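Side-chain contact in superantigen-like protein SSL8 (Staphylococcus aureus, PDB 3R2T), which is of unknown function but belongs to the staphylococcal superantigen-like toxins, secreted proteins that pair an OB-fold domain with a beta-grasp domain: residues Glu171-Gln176 and Lys183-Lys188. Numbering follows the deposited sequence.
Sequences EFFFIQ and KELDFK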
loop_
_atom_site.group_PDB
_atom_site.type_symbol
_atom_site.label_atom_id
_atom_site.label_comp_id
_atom_site.label_asym_id
_atom_site.label_seq_id
_atom_site.Cartn_x
_atom_site.Cartn_y
_atom_site.Cartn_z
ATOM N N GLU A 171 -14.178 -24.561 21.580
ATOM C CA GLU A 171 -15.014 -23.802 20.662
ATOM C C GLU A 171 -15.135 -24.563 19.367
ATOM O O GLU A 171 -14.156 -25.143 18.890
ATOM C CB GLU A 171 -14.390 -22.426 20.378
ATOM C CG GLU A 171 -14.443 -21.425 21.534
ATOM C CD GLU A 171 -15.860 -20.886 21.812
ATOM O OE1 GLU A 171 -16.752 -21.007 20.939
ATOM O OE2 GLU A 171 -16.076 -20.324 22.905
ATOM N N PHE A 172 -16.334 -24.583 18.796
ATOM C CA PHE A 172 -16.529 -25.233 17.496
ATOM C C PHE A 172 -15.866 -24.350 16.440
ATOM O O PHE A 172 -15.998 -23.130 16.487
ATOM C CB PHE A 172 -18.016 -25.405 17.163
ATOM C CG PHE A 172 -18.247 -26.014 15.813
ATOM C CD1 PHE A 172 -18.081 -27.382 15.623
ATOM C CD2 PHE A 172 -18.610 -25.221 14.726
ATOM C CE1 PHE A 172 -18.278 -27.958 14.377
ATOM C CE2 PHE A 172 -18.809 -25.788 13.468
ATOM C CZ PHE A 172 -18.644 -27.159 13.293
ATOM N N PHE A 173 -15.132 -24.951 15.512
ATOM C CA PHE A 173 -14.483 -24.199 14.448
ATOM C C PHE A 173 -14.487 -25.115 13.244
ATOM O O PHE A 173 -14.283 -26.316 13.379
ATOM C CB PHE A 173 -13.049 -23.837 14.837
ATOM C CG PHE A 173 -12.422 -22.784 13.961
ATOM C CD1 PHE A 173 -11.457 -23.111 13.022
ATOM C CD2 PHE A 173 -12.807 -21.450 14.087
ATOM C CE1 PHE A 173 -10.881 -22.123 12.230
ATOM C CE2 PHE A 173 -12.244 -20.457 13.299
ATOM C CZ PHE A 173 -11.294 -20.775 12.378
ATOM N N PHE A 174 -14.757 -24.573 12.073
ATOM C CA PHE A 174 -14.769 -25.393 10.881
ATOM C C PHE A 174 -14.025 -24.670 9.778
ATOM O O PHE A 174 -14.051 -23.438 9.679
ATOM C CB PHE A 174 -16.200 -25.724 10.437
ATOM C CG PHE A 174 -16.888 -24.598 9.725
ATOM C CD1 PHE A 174 -17.127 -24.673 8.355
ATOM C CD2 PHE A 174 -17.269 -23.456 10.407
ATOM C CE1 PHE A 174 -17.753 -23.632 7.680
ATOM C CE2 PHE A 174 -17.890 -22.409 9.738
ATOM C CZ PHE A 174 -18.135 -22.501 8.370
ATOM N N ILE A 175 -13.350 -25.467 8.970
ATOM C CA ILE A 175 -12.592 -24.982 7.851
ATOM C C ILE A 175 -13.208 -25.626 6.628
ATOM O O ILE A 175 -13.291 -26.839 6.525
ATOM C CB ILE A 175 -11.109 -25.352 8.008
ATOM C CG1 ILE A 175 -10.577 -24.773 9.337
ATOM C CG2 ILE A 175 -10.296 -24.866 6.790
ATOM C CD1 ILE A 175 -9.228 -25.285 9.739
ATOM N N GLN A 176 -13.686 -24.788 5.724
ATOM C CA GLN A 176 -14.310 -25.243 4.479
ATOM C C GLN A 176 -13.328 -25.622 3.350
ATOM O O GLN A 176 -13.627 -26.487 2.513
ATOM C CB GLN A 176 -15.346 -24.211 3.979
ATOM C CG GLN A 176 -15.204 -22.694 4.415
ATOM C CD GLN A 176 -13.814 -22.043 4.269
ATOM O OE1 GLN A 176 -12.791 -22.579 4.748
ATOM N NE2 GLN A 176 -13.786 -20.836 3.669
ATOM N N LYS A 183 -3.827 -16.119 6.700
ATOM C CA LYS A 183 -4.559 -14.876 6.763
ATOM C C LYS A 183 -6.001 -15.143 7.168
ATOM O O LYS A 183 -6.529 -14.500 8.104
ATOM C CB LYS A 183 -4.514 -14.195 5.391
ATOM C CG LYS A 183 -5.342 -12.935 5.259
ATOM C CD LYS A 183 -5.425 -12.509 3.814
ATOM C CE LYS A 183 -6.171 -11.196 3.673
ATOM N NZ LYS A 183 -5.367 -10.113 4.302
ATOM N N GLU A 184 -6.640 -16.096 6.476
ATOM C CA GLU A 184 -8.055 -16.427 6.758
ATOM C C GLU A 184 -8.240 -17.004 8.171
ATOM O O GLU A 184 -9.148 -16.600 8.889
ATOM C CB GLU A 184 -8.662 -17.344 5.664
ATOM C CG GLU A 184 -10.045 -17.885 6.003
ATOM C CD GLU A 184 -10.789 -18.547 4.833
ATOM O OE1 GLU A 184 -10.242 -18.668 3.698
ATOM O OE2 GLU A 184 -11.952 -18.948 5.066
ATOM N N LEU A 185 -7.368 -17.926 8.564
ATOM C CA LEU A 185 -7.452 -18.525 9.901
ATOM C C LEU A 185 -7.254 -17.459 10.962
ATOM O O LEU A 185 -8.016 -17.373 11.896
ATOM C CB LEU A 185 -6.401 -19.605 10.074
ATOM C CG LEU A 185 -6.563 -20.833 9.194
ATOM C CD1 LEU A 185 -5.453 -21.831 9.477
ATOM C CD2 LEU A 185 -7.911 -21.482 9.420
ATOM N N ASP A 186 -6.219 -16.642 10.791
ATOM C CA ASP A 186 -5.908 -15.549 11.711
ATOM C C ASP A 186 -7.075 -14.599 11.928
ATOM O O ASP A 186 -7.398 -14.252 13.062
ATOM C CB ASP A 186 -4.752 -14.732 11.150
ATOM C CG ASP A 186 -4.470 -13.452 11.971
ATOM O OD1 ASP A 186 -4.611 -12.352 11.399
ATOM O OD2 ASP A 186 -4.146 -13.537 13.178
ATOM N N PHE A 187 -7.695 -14.169 10.824
ATOM C CA PHE A 187 -8.785 -13.219 10.866
ATOM C C PHE A 187 -10.043 -13.813 11.494
ATOM O O PHE A 187 -10.686 -13.174 12.351
ATOM C CB PHE A 187 -9.122 -12.697 9.456
ATOM C CG PHE A 187 -10.094 -11.526 9.460
ATOM C CD1 PHE A 187 -11.464 -11.739 9.480
ATOM C CD2 PHE A 187 -9.620 -10.219 9.479
ATOM C CE1 PHE A 187 -12.343 -10.680 9.513
ATOM C CE2 PHE A 187 -10.490 -9.145 9.513
ATOM C CZ PHE A 187 -11.855 -9.365 9.526
ATOM N N LYS A 188 -10.400 -15.023 11.072
ATOM C CA LYS A 188 -11.608 -15.682 11.598
ATOM C C LYS A 188 -11.451 -16.034 13.065
ATOM O O LYS A 188 -12.397 -15.954 13.841
ATOM C CB LYS A 188 -11.933 -16.956 10.797
ATOM C CG LYS A 188 -12.618 -16.740 9.429
ATOM C CD LYS A 188 -12.743 -18.095 8.709
ATOM C CE LYS A 188 -13.876 -18.105 7.675
ATOM N NZ LYS A 188 -13.823 -17.020 6.677
#
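In the beta-grasp domain of this staphylococcal toxin fold, helix 182-197 lies against the mixed sheet, and the extended chain 171-176, which leaves strand 167-171, runs past the first turns of that helix. Phe173 and Ile175 reach from this chain to Leu185, while Gln176 meets Glu184 at a polar border. Leu185 touches both apolar side chains with one methyl, CD2, which lies 4.1 Å from CE1 of Phe173 and 4.0 Å from CD1 of Ile175. The phenyl group is met edge-on both by this methyl and by CB of Lys188, which is 4.2 Å from Phe173 CZ. With CG of Phe173 anti to the backbone N (chi1 -166°), the ring extends from the chain toward the helix and sets its far edge, CE1 and CZ, against Leu185 and the aliphatic base of Lys188. Phe173 also touches Leu156 and Ile244, and Ile175 touches Ile241, so this apolar group is continuous with the strands of the sheet. Beyond it, Gln176 and Glu184 reach out to meet each other, their amide and carboxylate planes steeply inclined. The bond from Gln176 NE2 to Glu184 OE2 is weak, 3.0 Å long but bent to 129° at the hydrogen. One helical turn on, Lys188 folds back along the helix to form a salt bridge with Glu184 and forms a second with Glu73 of strand 72-79, linking the helix to the OB-fold domain. Glu184 and Lys188 both touch Phe121 of strand 118-122 there as well. Glu184 OE2 thus accepts from two nitrogens, the Gln176 amide and Lys188 NZ; the distance from Lys188 NZ to Glu184 OE2 is 3.1 Å, and the ammonium nitrogen sits above the carboxylate plane, 39° out of it.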